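Local coordinates for transcriptional regulator, TetR family (PDB 3VPR), which represses transcription as a TetR-family regulator, probably by binding promoter DNA through its helix-turn-helix domain, at residues H86-E91 with R169-A174; A78-M83 with A176-I181; G61-G66 with R119-E124. One frame throughout, in Å; residues are numbered along the deposited sequence.

Interaction 1 of 3, residues H86-E91 with R169-A174; sequences HARYFE and RAEEVA
Arg-88, Ala-170 and Ala-87 bury the most surface here, and illustrate how a helix pair can be close-packed in its middle and ionic along one border. The CB of Ala-87 sits 3.4 Å from the carbonyl O of Ala-170 and 3.6 Å from the CB of Ala-174, so a single methyl group fits against one turn of the facing helix. Ala-170 answers from the other side: its CB rests on the O of Ala-87 and beside the carboxylate of Glu-91. With small alanine side chains at the centre, the axes of segments 86-91 and 170-174 come within 8.0 Å, nearly antiparallel at 156°. This is one of the helix-helix seams of the all-helical C-terminal domain of a TetR-family protein, joining helix 75-92 to the start of helix 170-183, while Met-158 and Phe-162 cover Ala-170 from outside the pair.

Along the solvent border, Arg-88 runs beside Glu-171 in the same direction. A bend at chi3 (-85°) brings NE and NH2 up to the one oxygen Glu-171 OE1, NH2 in a 3.0 Å salt bridge; guanidinium and carboxylate planes stand 74° apart, and OE2 lies over the rim of one guanidinium face. Arg-169, poorly ordered, adds a long ion pair from NE to the same oxygen. Glu-91 reaches the N-terminus of the second helix, where Arg-169 is the N-cap residue; Glu-91 OE1 accepts a weak hydrogen bond from Ala-170 N (3.3 Å), and a water 2.6 Å from that OE1 passes the link on to Glu-171 N. The helix dipole would probably favour a carboxylate here.

Interaction 2 of 3, residues A78-M83 with A176-I181; sequences ALRRFM and AYHDLI
His-178, traced outward from CB, meets Met-83 at its base, Arg-80 over its ring and Leu-79 at its edge. The CB lies 3.9 Å from the SE of Met-83, a selenomethionine whose CE reaches on to the CB of Tyr-177, 3.7 Å away. With CG anti to the backbone N (chi1 171°), the imidazole projects straight at helix 75-92. One face is covered by Arg-80 in a CH-pi contact: its CB stands 3.4 Å from the ring centroid, almost on the ring normal. Beyond it the arginine chain continues across the same ring, its CD coming 3.7 Å from ND1 of His-178. At the ring edge, CD2 of His-178 is 3.9 Å from the CG of Leu-79, and the selenium approaches the edge as well. The tip, NE2, donates a hydrogen bond to the O of Lys-76, which fixes the rotation of the ring and satisfies a buried polar atom. Arg-80 thus offers its CA and aliphatic stem to the histidine, while its guanidinium forms salt bridges with Glu-77 and Glu-84.

Ile-181 CG2 meets both Leu-79 CD2 and the selenium of Met-83. This roughly antiparallel pair lies in the TetR C-terminal domain, backed by helices 144-161 and 109-135. Helices 144-161 and 170-183, the last two, usually form the dimer's four-helix bundle in this family; here Leu-185 of the second subunit packs on Leu-79.

Interaction 3 of 3, residues G61-G66 with R119-E124; sequences GLVAAG and RDRHEE
Arg-121 and His-122 carry the second segment's share of this contact, lying across from Leu-62 and Val-63. Helix 47-70, which in TetR proteins leads on from the DNA-binding domain, here packs nearly parallel, at 14° between the segments, against helix 109-135 of the C-terminal domain. Arg-121 comes first: extended from CG to NE, it crosses Val-63 at about a right angle, CD lying 4.1 Å from CG1 of the valine, while its charged end has a long, weak ion pair with Glu-67.

His-122 follows and buries far more. Leu-62 covers one face of the imidazole, its CG making a CH-pi contact 3.8 Å from the ring centroid, displaced toward the NE2 side. CE1 of His-122 also comes to 3.4 Å from the O of Leu-62, and the ring edge faces Gly-66, where the lack of a side chain lets CE1 approach to 4.1 Å from CA. Phe-82 of helix 75-92 stacks on the face turned away from Leu-62.

A water 3.0 Å from ND1 donates to the O of Val-63, and NE2 pairs with ND1 of His-86. A buried polar ring between Leu-62 and Phe-82, with a partner at each nitrogen, is held in rotation and is probably more easily kept neutral than charged.

In the fold
Along the chain the segments run 61-66, 78-83, 86-91, 119-124, 169-174 and 176-181. Interactions 1 and 2 lie on the same two helices, 75-92 and 170-183, with centres about 11 Å apart, and interaction 1 is nested within the loop that interaction 2 closes. Interaction 3 joins helices 47-70 and 109-135, its centre about 15 Å from that of interaction 1 and 16 Å from that of interaction 2. Helix 75-92 carries one segment each of interactions 1 and 2 and packs against interaction 3. It thus runs between the interaction that borders the second subunit and the one on helix 47-70, which, as in other TetR proteins, leads from the DNA-binding domain into the C-terminal core.

Interaction 1 of 3, residues H86-E91 with R169-A174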
ATOM      1  N   HIS A  86      10.676   3.943  11.685  1.00 36.08           N
ATOM      2  CA  HIS A  86      10.263   3.775  10.290  1.00 26.73           C
ATOM      3  C   HIS A  86       9.361   4.930   9.863  1.00 27.29           C
ATOM      4  O   HIS A  86       9.623   5.589   8.866  1.00 32.20           O
ATOM      5  CB  HIS A  86       9.524   2.440  10.125  1.00 33.40           C
ATOM      6  CG  HIS A  86       9.010   2.186   8.740  1.00 38.18           C
ATOM      7  ND1 HIS A  86       9.377   1.078   8.003  1.00 33.33           N
ATOM      8  CD2 HIS A  86       8.141   2.880   7.969  1.00 24.90           C
ATOM      9  CE1 HIS A  86       8.756   1.105   6.838  1.00 32.63           C
ATOM     10  NE2 HIS A  86       8.001   2.187   6.791  1.00 38.71           N
ATOM     11  N   ALA A  87       8.309   5.171  10.639  1.00 36.23           N
ATOM     12  CA  ALA A  87       7.337   6.229  10.367  1.00 32.76           C
ATOM     13  C   ALA A  87       7.939   7.630  10.428  1.00 33.14           C
ATOM     14  O   ALA A  87       7.565   8.507   9.651  1.00 37.51           O
ATOM     15  CB  ALA A  87       6.160   6.124  11.359  1.00 34.47           C
ATOM     16  N   ARG A  88       8.854   7.850  11.365  1.00 41.99           N
ATOM     17  CA  ARG A  88       9.486   9.157  11.475  1.00 39.49           C
ATOM     18  C   ARG A  88      10.357   9.405  10.249  1.00 39.94           C
ATOM     19  O   ARG A  88      10.286  10.464   9.631  1.00 40.01           O
ATOM     20  CB  ARG A  88      10.338   9.256  12.740  1.00 42.51           C
ATOM     21  CG  ARG A  88      11.242  10.478  12.739  1.00 56.33           C
ATOM     22  CD  ARG A  88      11.927  10.709  14.069  1.00 61.91           C
ATOM     23  NE  ARG A  88      11.082  11.459  14.987  1.00 78.01           N
ATOM     24  CZ  ARG A  88      11.496  11.991  16.132  1.00 83.82           C
ATOM     25  NH1 ARG A  88      12.760  11.863  16.519  1.00 91.34           N
ATOM     26  NH2 ARG A  88      10.640  12.655  16.893  1.00 86.71           N
ATOM     27  N   TYR A  89      11.174   8.422   9.891  1.00 41.20           N
ATOM     28  CA  TYR A  89      12.036   8.565   8.730  1.00 34.79           C
ATOM     29  C   TYR A  89      11.181   8.803   7.486  1.00 36.23           C
ATOM     30  O   TYR A  89      11.485   9.659   6.665  1.00 34.36           O
ATOM     31  CB  TYR A  89      12.876   7.310   8.527  1.00 27.81           C
ATOM     32  CG  TYR A  89      13.917   7.484   7.457  1.00 35.55           C
ATOM     33  CD1 TYR A  89      15.119   8.126   7.734  1.00 30.46           C
ATOM     34  CD2 TYR A  89      13.692   7.034   6.159  1.00 30.98           C
ATOM     35  CE1 TYR A  89      16.075   8.323   6.751  1.00 33.67           C
ATOM     36  CE2 TYR A  89      14.645   7.222   5.162  1.00 40.42           C
ATOM     37  CZ  TYR A  89      15.835   7.870   5.465  1.00 44.45           C
ATOM     38  OH  TYR A  89      16.786   8.074   4.488  1.00 46.40           O
ATOM     39  N   PHE A  90      10.111   8.030   7.346  1.00 38.37           N
ATOM     40  CA  PHE A  90       9.224   8.172   6.200  1.00 34.53           C
ATOM     41  C   PHE A  90       8.732   9.614   6.058  1.00 43.70           C
ATOM     42  O   PHE A  90       8.791  10.196   4.976  1.00 38.43           O
ATOM     43  CB  PHE A  90       8.029   7.227   6.346  1.00 34.93           C
ATOM     44  CG  PHE A  90       6.786   7.713   5.655  1.00 43.19           C
ATOM     45  CD1 PHE A  90       6.709   7.728   4.265  1.00 33.47           C
ATOM     46  CD2 PHE A  90       5.688   8.169   6.400  1.00 36.50           C
ATOM     47  CE1 PHE A  90       5.550   8.191   3.610  1.00 53.68           C
ATOM     48  CE2 PHE A  90       4.523   8.635   5.758  1.00 44.06           C
ATOM     49  CZ  PHE A  90       4.456   8.646   4.361  1.00 43.76           C
ATOM     50  N   GLU A  91       8.265  10.189   7.162  1.00 45.27           N
ATOM     51  CA  GLU A  91       7.747  11.546   7.155  1.00 48.97           C
ATOM     52  C   GLU A  91       8.779  12.645   6.902  1.00 47.74           C
ATOM     53  O   GLU A  91       8.461  13.655   6.281  1.00 45.76           O
ATOM     54  CB  GLU A  91       7.017  11.836   8.470  1.00 54.83           C
ATOM     55  CG  GLU A  91       6.661  13.312   8.657  1.00 57.68           C
ATOM     56  CD  GLU A  91       5.633  13.538   9.751  1.00 68.76           C
ATOM     57  OE1 GLU A  91       5.804  12.978  10.859  1.00 59.47           O
ATOM     58  OE2 GLU A  91       4.660  14.282   9.502  1.00 66.30           O
ATOM     59  N   ARG A 169       1.038  13.374  13.566  1.00 81.48           N
ATOM     60  CA  ARG A 169       2.431  12.949  13.544  1.00 74.89           C
ATOM     61  C   ARG A 169       2.534  11.478  13.146  1.00 59.45           C
ATOM     62  O   ARG A 169       1.975  10.608  13.812  1.00 60.75           O
ATOM     63  CB  ARG A 169       3.054  13.169  14.924  1.00 85.08           C
ATOM     64  CG  ARG A 169       4.573  13.107  14.949  1.00100.36           C
ATOM     65  CD  ARG A 169       5.096  13.268  16.371  1.00110.32           C
ATOM     66  NE  ARG A 169       6.547  13.417  16.420  1.00118.03           N
ATOM     67  CZ  ARG A 169       7.206  14.471  15.953  1.00121.02           C
ATOM     68  NH1 ARG A 169       6.546  15.479  15.399  1.00121.13           N
ATOM     69  NH2 ARG A 169       8.529  14.518  16.038  1.00125.21           N
ATOM     70  N   ALA A 170       3.247  11.210  12.056  1.00 53.42           N
ATOM     71  CA  ALA A 170       3.416   9.848  11.558  1.00 42.53           C
ATOM     72  C   ALA A 170       3.889   8.897  12.650  1.00 47.74           C
ATOM     73  O   ALA A 170       3.458   7.747  12.724  1.00 48.11           O
ATOM     74  CB  ALA A 170       4.393   9.836  10.409  1.00 44.83           C
ATOM     75  N   GLU A 171       4.777   9.383  13.501  1.00 48.90           N
ATOM     76  CA  GLU A 171       5.303   8.574  14.583  1.00 44.42           C
ATOM     77  C   GLU A 171       4.257   8.277  15.667  1.00 50.28           C
ATOM     78  O   GLU A 171       4.287   7.209  16.286  1.00 45.50           O
ATOM     79  CB  GLU A 171       6.523   9.276  15.172  1.00 42.74           C
ATOM     80  CG  GLU A 171       6.969   8.781  16.526  1.00 51.85           C
ATOM     81  CD  GLU A 171       8.363   9.265  16.858  1.00 65.82           C
ATOM     82  OE1 GLU A 171       8.650  10.455  16.600  1.00 67.39           O
ATOM     83  OE2 GLU A 171       9.166   8.459  17.376  1.00 68.51           O
ATOM     84  N   GLU A 172       3.342   9.214  15.908  1.00 44.42           N
ATOM     85  CA  GLU A 172       2.307   8.992  16.920  1.00 45.50           C
ATOM     86  C   GLU A 172       1.330   7.957  16.388  1.00 40.54           C
ATOM     87  O   GLU A 172       0.872   7.086  17.119  1.00 53.32           O
ATOM     88  CB  GLU A 172       1.589  10.300  17.264  1.00 52.25           C
ATOM     89  CG  GLU A 172       2.427  11.244  18.134  1.00 69.33           C
ATOM     90  CD  GLU A 172       2.714  10.676  19.523  1.00 82.12           C
ATOM     91  OE1 GLU A 172       1.777  10.616  20.348  1.00 89.03           O
ATOM     92  OE2 GLU A 172       3.874  10.285  19.792  1.00 84.49           O
ATOM     93  N   VAL A 173       1.018   8.059  15.105  1.00 41.99           N
ATOM     94  CA  VAL A 173       0.149   7.096  14.441  1.00 40.42           C
ATOM     95  C   VAL A 173       0.808   5.719  14.604  1.00 41.26           C
ATOM     96  O   VAL A 173       0.154   4.720  14.921  1.00 41.23           O
ATOM     97  CB  VAL A 173       0.056   7.396  12.932  1.00 42.18           C
ATOM     98  CG1 VAL A 173      -0.684   6.271  12.222  1.00 41.41           C
ATOM     99  CG2 VAL A 173      -0.623   8.737  12.709  1.00 39.57           C
ATOM    100  N   ALA A 174       2.117   5.677  14.385  1.00 38.62           N
ATOM    101  CA  ALA A 174       2.864   4.431  14.495  1.00 37.68           C
ATOM    102  C   ALA A 174       2.786   3.883  15.912  1.00 41.40           C
ATOM    103  O   ALA A 174       2.778   2.666  16.113  1.00 37.00           O
ATOM    104  CB  ALA A 174       4.311   4.662  14.103  1.00 35.65           C
TER
HETATM  105  O   HOH W   1       6.783  11.343  12.626  1.00 48.28           O

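Interaction 2 of 3, residues A78-M83 with A176-I181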
ATOM      1  N   ALA A  78      11.424  -3.138  21.303  1.00 37.08           N
ATOM      2  CA  ALA A  78      12.184  -3.182  20.067  1.00 38.04           C
ATOM      3  C   ALA A  78      11.228  -3.031  18.881  1.00 42.37           C
ATOM      4  O   ALA A  78      11.549  -2.388  17.877  1.00 40.00           O
ATOM      5  CB  ALA A  78      12.936  -4.506  19.968  1.00 31.03           C
ATOM      6  N   LEU A  79      10.048  -3.628  19.000  1.00 35.97           N
ATOM      7  CA  LEU A  79       9.072  -3.542  17.923  1.00 30.49           C
ATOM      8  C   LEU A  79       8.552  -2.115  17.821  1.00 28.78           C
ATOM      9  O   LEU A  79       8.400  -1.587  16.725  1.00 28.95           O
ATOM     10  CB  LEU A  79       7.909  -4.506  18.174  1.00 22.11           C
ATOM     11  CG  LEU A  79       6.773  -4.437  17.140  1.00 38.32           C
ATOM     12  CD1 LEU A  79       7.294  -4.859  15.773  1.00 35.79           C
ATOM     13  CD2 LEU A  79       5.616  -5.332  17.575  1.00 32.61           C
ATOM     14  N   ARG A  80       8.311  -1.477  18.964  1.00 30.73           N
ATOM     15  CA  ARG A  80       7.789  -0.110  18.960  1.00 36.93           C
ATOM     16  C   ARG A  80       8.777   0.883  18.353  1.00 43.95           C
ATOM     17  O   ARG A  80       8.396   1.760  17.567  1.00 49.26           O
ATOM     18  CB  ARG A  80       7.413   0.332  20.378  1.00 31.95           C
ATOM     19  CG  ARG A  80       6.771   1.730  20.432  1.00 45.69           C
ATOM     20  CD  ARG A  80       6.197   2.064  21.823  1.00 56.27           C
ATOM     21  NE  ARG A  80       7.221   2.393  22.818  1.00 56.12           N
ATOM     22  CZ  ARG A  80       7.916   3.532  22.852  1.00 57.67           C
ATOM     23  NH1 ARG A  80       7.709   4.480  21.947  1.00 56.64           N
ATOM     24  NH2 ARG A  80       8.821   3.725  23.800  1.00 51.47           N
ATOM     25  N   ARG A  81      10.047   0.738  18.714  1.00 43.56           N
ATOM     26  CA  ARG A  81      11.065   1.626  18.187  1.00 39.04           C
ATOM     27  C   ARG A  81      11.195   1.409  16.689  1.00 28.83           C
ATOM     28  O   ARG A  81      11.312   2.353  15.929  1.00 38.18           O
ATOM     29  CB  ARG A  81      12.398   1.379  18.886  1.00 48.20           C
ATOM     30  CG  ARG A  81      12.294   1.483  20.400  1.00 73.08           C
ATOM     31  CD  ARG A  81      13.572   2.019  21.003  1.00 86.44           C
ATOM     32  NE  ARG A  81      13.728   3.436  20.697  1.00 97.49           N
ATOM     33  CZ  ARG A  81      14.898   4.052  20.585  1.00102.49           C
ATOM     34  NH1 ARG A  81      16.030   3.375  20.750  1.00104.52           N
ATOM     35  NH2 ARG A  81      14.938   5.349  20.298  1.00104.60           N
ATOM     36  N   PHE A  82      11.165   0.160  16.255  1.00 28.74           N
ATOM     37  CA  PHE A  82      11.260  -0.097  14.835  1.00 31.01           C
ATOM     38  C   PHE A  82      10.130   0.639  14.092  1.00 34.80           C
ATOM     39  O   PHE A  82      10.376   1.378  13.137  1.00 31.61           O
ATOM     40  CB  PHE A  82      11.167  -1.591  14.569  1.00 32.57           C
ATOM     41  CG  PHE A  82      11.260  -1.962  13.113  1.00 42.19           C
ATOM     42  CD1 PHE A  82      10.157  -1.840  12.271  1.00 32.42           C
ATOM     43  CD2 PHE A  82      12.451  -2.463  12.588  1.00 36.49           C
ATOM     44  CE1 PHE A  82      10.241  -2.223  10.922  1.00 32.02           C
ATOM     45  CE2 PHE A  82      12.539  -2.844  11.257  1.00 34.77           C
ATOM     46  CZ  PHE A  82      11.437  -2.727  10.421  1.00 31.88           C
HETATM   47  N   MSE A  83       8.895   0.457  14.554  1.00 35.56           N
HETATM   48  CA  MSE A  83       7.747   1.075  13.902  1.00 35.57           C
HETATM   49  C   MSE A  83       7.797   2.603  13.907  1.00 36.67           C
HETATM   50  O   MSE A  83       7.506   3.238  12.887  1.00 32.05           O
HETATM   51  CB  MSE A  83       6.454   0.570  14.545  1.00 28.80           C
HETATM   52  CG  MSE A  83       6.242  -0.927  14.360  1.00 39.30           C
HETATM   53 SE   MSE A  83       4.694  -1.643  15.309  1.00 46.86          SE
HETATM   54  CE  MSE A  83       3.284  -0.876  14.175  1.00 31.06           C
ATOM     55  N   ALA A 176       0.236   4.293  18.010  1.00 32.68           N
ATOM     56  CA  ALA A 176      -1.108   3.760  18.201  1.00 41.74           C
ATOM     57  C   ALA A 176      -1.198   2.400  17.503  1.00 39.13           C
ATOM     58  O   ALA A 176      -1.861   1.489  17.996  1.00 44.16           O
ATOM     59  CB  ALA A 176      -2.146   4.719  17.637  1.00 34.08           C
ATOM     60  N   TYR A 177      -0.516   2.261  16.361  1.00 44.69           N
ATOM     61  CA  TYR A 177      -0.516   0.988  15.634  1.00 28.84           C
ATOM     62  C   TYR A 177       0.212  -0.069  16.462  1.00 31.14           C
ATOM     63  O   TYR A 177      -0.184  -1.243  16.493  1.00 33.96           O
ATOM     64  CB  TYR A 177       0.186   1.116  14.275  1.00 28.68           C
ATOM     65  CG  TYR A 177      -0.634   1.754  13.174  1.00 31.34           C
ATOM     66  CD1 TYR A 177      -2.027   1.696  13.183  1.00 38.91           C
ATOM     67  CD2 TYR A 177      -0.013   2.351  12.087  1.00 38.64           C
ATOM     68  CE1 TYR A 177      -2.773   2.213  12.128  1.00 38.03           C
ATOM     69  CE2 TYR A 177      -0.747   2.867  11.028  1.00 42.03           C
ATOM     70  CZ  TYR A 177      -2.125   2.792  11.051  1.00 39.03           C
ATOM     71  OH  TYR A 177      -2.841   3.258   9.972  1.00 41.80           O
ATOM     72  N   HIS A 178       1.276   0.348  17.143  1.00 31.81           N
ATOM     73  CA  HIS A 178       2.043  -0.587  17.960  1.00 39.60           C
ATOM     74  C   HIS A 178       1.201  -1.122  19.105  1.00 35.43           C
ATOM     75  O   HIS A 178       1.214  -2.327  19.396  1.00 34.42           O
ATOM     76  CB  HIS A 178       3.312   0.073  18.508  1.00 32.79           C
ATOM     77  CG  HIS A 178       4.030  -0.770  19.512  1.00 36.50           C
ATOM     78  ND1 HIS A 178       3.821  -0.650  20.868  1.00 34.78           N
ATOM     79  CD2 HIS A 178       4.904  -1.793  19.355  1.00 38.33           C
ATOM     80  CE1 HIS A 178       4.535  -1.560  21.504  1.00 41.99           C
ATOM     81  NE2 HIS A 178       5.201  -2.269  20.610  1.00 36.26           N
ATOM     82  N   ASP A 179       0.476  -0.217  19.758  1.00 40.31           N
ATOM     83  CA  ASP A 179      -0.392  -0.605  20.860  1.00 39.13           C
ATOM     84  C   ASP A 179      -1.432  -1.586  20.330  1.00 36.79           C
ATOM     85  O   ASP A 179      -1.717  -2.616  20.955  1.00 35.28           O
ATOM     86  CB  ASP A 179      -1.110   0.617  21.449  1.00 36.85           C
ATOM     87  CG  ASP A 179      -2.259   0.219  22.377  1.00 46.95           C
ATOM     88  OD1 ASP A 179      -2.001  -0.259  23.499  1.00 52.16           O
ATOM     89  OD2 ASP A 179      -3.431   0.362  21.974  1.00 55.67           O
ATOM     90  N   LEU A 180      -1.982  -1.270  19.164  1.00 35.16           N
ATOM     91  CA  LEU A 180      -3.011  -2.120  18.565  1.00 32.64           C
ATOM     92  C   LEU A 180      -2.505  -3.509  18.209  1.00 35.08           C
ATOM     93  O   LEU A 180      -3.137  -4.502  18.542  1.00 38.96           O
ATOM     94  CB  LEU A 180      -3.589  -1.449  17.310  1.00 29.02           C
ATOM     95  CG  LEU A 180      -4.683  -2.220  16.567  1.00 42.46           C
ATOM     96  CD1 LEU A 180      -5.846  -2.531  17.515  1.00 41.11           C
ATOM     97  CD2 LEU A 180      -5.170  -1.394  15.383  1.00 50.26           C
ATOM     98  N   ILE A 181      -1.358  -3.582  17.544  1.00 32.78           N
ATOM     99  CA  ILE A 181      -0.817  -4.867  17.125  1.00 33.38           C
ATOM    100  C   ILE A 181      -0.277  -5.673  18.302  1.00 35.23           C
ATOM    101  O   ILE A 181      -0.345  -6.902  18.307  1.00 36.09           O
ATOM    102  CB  ILE A 181       0.306  -4.684  16.044  1.00 33.06           C
ATOM    103  CG1 ILE A 181       0.627  -6.025  15.381  1.00 37.23           C
ATOM    104  CG2 ILE A 181       1.579  -4.122  16.673  1.00 36.30           C
ATOM    105  CD1 ILE A 181      -0.511  -6.585  14.569  1.00 34.85           C
TER

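Interaction 3 of 3, residues G61-G66 with R119-E124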
ATOM      1  N   GLY A  61      18.398   4.715   4.566  1.00 41.13           N
ATOM      2  CA  GLY A  61      18.040   5.418   5.781  1.00 41.42           C
ATOM      3  C   GLY A  61      17.011   4.609   6.550  1.00 46.44           C
ATOM      4  O   GLY A  61      17.042   4.541   7.776  1.00 46.79           O
ATOM      5  N   LEU A  62      16.100   3.969   5.827  1.00 47.81           N
ATOM      6  CA  LEU A  62      15.068   3.170   6.476  1.00 46.57           C
ATOM      7  C   LEU A  62      15.694   1.949   7.143  1.00 40.00           C
ATOM      8  O   LEU A  62      15.433   1.661   8.303  1.00 47.83           O
ATOM      9  CB  LEU A  62      14.012   2.745   5.447  1.00 45.65           C
ATOM     10  CG  LEU A  62      12.729   2.110   5.973  1.00 46.33           C
ATOM     11  CD1 LEU A  62      12.116   3.026   7.024  1.00 41.35           C
ATOM     12  CD2 LEU A  62      11.753   1.877   4.833  1.00 33.07           C
ATOM     13  N   VAL A  63      16.533   1.231   6.407  1.00 47.91           N
ATOM     14  CA  VAL A  63      17.192   0.045   6.942  1.00 40.19           C
ATOM     15  C   VAL A  63      17.971   0.377   8.215  1.00 49.20           C
ATOM     16  O   VAL A  63      17.935  -0.372   9.202  1.00 45.90           O
ATOM     17  CB  VAL A  63      18.163  -0.561   5.919  1.00 37.61           C
ATOM     18  CG1 VAL A  63      19.066  -1.585   6.586  1.00 46.21           C
ATOM     19  CG2 VAL A  63      17.382  -1.217   4.799  1.00 46.65           C
ATOM     20  N   ALA A  64      18.685   1.490   8.197  1.00 39.35           N
ATOM     21  CA  ALA A  64      19.456   1.873   9.372  1.00 45.49           C
ATOM     22  C   ALA A  64      18.499   2.071  10.539  1.00 46.94           C
ATOM     23  O   ALA A  64      18.776   1.646  11.664  1.00 49.45           O
ATOM     24  CB  ALA A  64      20.237   3.160   9.099  1.00 37.09           C
ATOM     25  N   ALA A  65      17.365   2.708  10.255  1.00 49.90           N
ATOM     26  CA  ALA A  65      16.351   2.985  11.267  1.00 51.40           C
ATOM     27  C   ALA A  65      15.907   1.728  12.006  1.00 45.51           C
ATOM     28  O   ALA A  65      15.755   1.743  13.224  1.00 56.27           O
ATOM     29  CB  ALA A  65      15.155   3.661  10.624  1.00 54.47           C
ATOM     30  N   GLY A  66      15.714   0.644  11.265  1.00 51.04           N
ATOM     31  CA  GLY A  66      15.287  -0.606  11.866  1.00 52.23           C
ATOM     32  C   GLY A  66      16.391  -1.380  12.566  1.00 57.27           C
ATOM     33  O   GLY A  66      16.121  -2.255  13.392  1.00 59.90           O
ATOM     34  N   ARG A 119      14.964  -3.506   0.821  1.00 31.74           N
ATOM     35  CA  ARG A 119      13.604  -3.650   1.322  1.00 34.05           C
ATOM     36  C   ARG A 119      13.507  -5.009   2.034  1.00 39.77           C
ATOM     37  O   ARG A 119      12.998  -5.091   3.150  1.00 32.99           O
ATOM     38  CB  ARG A 119      12.604  -3.603   0.166  1.00 39.34           C
ATOM     39  CG  ARG A 119      11.166  -3.798   0.583  1.00 51.26           C
ATOM     40  CD  ARG A 119      10.338  -4.371  -0.566  1.00 60.16           C
ATOM     41  NE  ARG A 119      10.572  -5.799  -0.758  1.00 52.90           N
ATOM     42  CZ  ARG A 119      10.059  -6.512  -1.757  1.00 65.85           C
ATOM     43  NH1 ARG A 119       9.284  -5.925  -2.662  1.00 48.22           N
ATOM     44  NH2 ARG A 119      10.307  -7.817  -1.845  1.00 46.60           N
ATOM     45  N   ASP A 120      13.992  -6.075   1.386  1.00 35.04           N
ATOM     46  CA  ASP A 120      13.955  -7.400   1.996  1.00 35.12           C
ATOM     47  C   ASP A 120      14.721  -7.410   3.321  1.00 41.73           C
ATOM     48  O   ASP A 120      14.270  -8.013   4.297  1.00 36.10           O
ATOM     49  CB  ASP A 120      14.536  -8.464   1.049  1.00 37.33           C
ATOM     50  CG  ASP A 120      13.555  -8.871  -0.053  1.00 53.76           C
ATOM     51  OD1 ASP A 120      12.374  -8.460   0.015  1.00 55.99           O
ATOM     52  OD2 ASP A 120      13.955  -9.605  -0.984  1.00 52.54           O
ATOM     53  N   ARG A 121      15.865  -6.726   3.359  1.00 40.72           N
ATOM     54  CA  ARG A 121      16.694  -6.663   4.566  1.00 41.81           C
ATOM     55  C   ARG A 121      15.923  -6.044   5.722  1.00 44.42           C
ATOM     56  O   ARG A 121      16.015  -6.494   6.872  1.00 40.89           O
ATOM     57  CB  ARG A 121      17.957  -5.846   4.282  1.00 46.89           C
ATOM     58  CG  ARG A 121      18.997  -5.811   5.396  1.00 51.14           C
ATOM     59  CD  ARG A 121      20.280  -5.143   4.867  1.00 67.99           C
ATOM     60  NE  ARG A 121      21.355  -5.068   5.855  1.00 81.98           N
ATOM     61  CZ  ARG A 121      22.000  -6.121   6.350  1.00 83.64           C
ATOM     62  NH1 ARG A 121      21.689  -7.349   5.954  1.00 73.73           N
ATOM     63  NH2 ARG A 121      22.958  -5.943   7.250  1.00 83.31           N
ATOM     64  N   HIS A 122      15.160  -5.003   5.409  1.00 42.34           N
ATOM     65  CA  HIS A 122      14.355  -4.310   6.401  1.00 37.95           C
ATOM     66  C   HIS A 122      13.274  -5.254   6.954  1.00 38.73           C
ATOM     67  O   HIS A 122      13.033  -5.301   8.160  1.00 37.42           O
ATOM     68  CB  HIS A 122      13.699  -3.084   5.757  1.00 36.82           C
ATOM     69  CG  HIS A 122      13.069  -2.145   6.736  1.00 35.47           C
ATOM     70  ND1 HIS A 122      13.775  -1.559   7.766  1.00 25.35           N
ATOM     71  CD2 HIS A 122      11.812  -1.644   6.809  1.00 32.16           C
ATOM     72  CE1 HIS A 122      12.982  -0.736   8.429  1.00 31.13           C
ATOM     73  NE2 HIS A 122      11.785  -0.768   7.868  1.00 32.09           N
ATOM     74  N   GLU A 123      12.630  -6.000   6.060  1.00 37.90           N
ATOM     75  CA  GLU A 123      11.581  -6.938   6.445  1.00 36.33           C
ATOM     76  C   GLU A 123      12.179  -8.060   7.293  1.00 40.46           C
ATOM     77  O   GLU A 123      11.555  -8.544   8.242  1.00 45.93           O
ATOM     78  CB  GLU A 123      10.899  -7.503   5.190  1.00 30.13           C
ATOM     79  CG  GLU A 123       9.900  -8.619   5.461  1.00 33.52           C
ATOM     80  CD  GLU A 123       8.835  -8.726   4.381  1.00 43.85           C
ATOM     81  OE1 GLU A 123       9.149  -8.487   3.196  1.00 53.78           O
ATOM     82  OE2 GLU A 123       7.681  -9.060   4.714  1.00 44.56           O
ATOM     83  N   GLU A 124      13.401  -8.459   6.958  1.00 42.96           N
ATOM     84  CA  GLU A 124      14.089  -9.514   7.702  1.00 41.12           C
ATOM     85  C   GLU A 124      14.476  -9.053   9.113  1.00 32.95           C
ATOM     86  O   GLU A 124      14.461  -9.846  10.051  1.00 40.35           O
ATOM     87  CB  GLU A 124      15.327  -9.985   6.931  1.00 45.52           C
ATOM     88  CG  GLU A 124      16.075 -11.134   7.598  1.00 63.45           C
ATOM     89  CD  GLU A 124      15.163 -12.298   7.969  1.00 74.43           C
ATOM     90  OE1 GLU A 124      14.448 -12.809   7.073  1.00 75.85           O
ATOM     91  OE2 GLU A 124      15.166 -12.700   9.158  1.00 65.35           O
TER
HETATM   92  O   HOH W   2      16.082  -2.470   9.363  1.00 40.80           O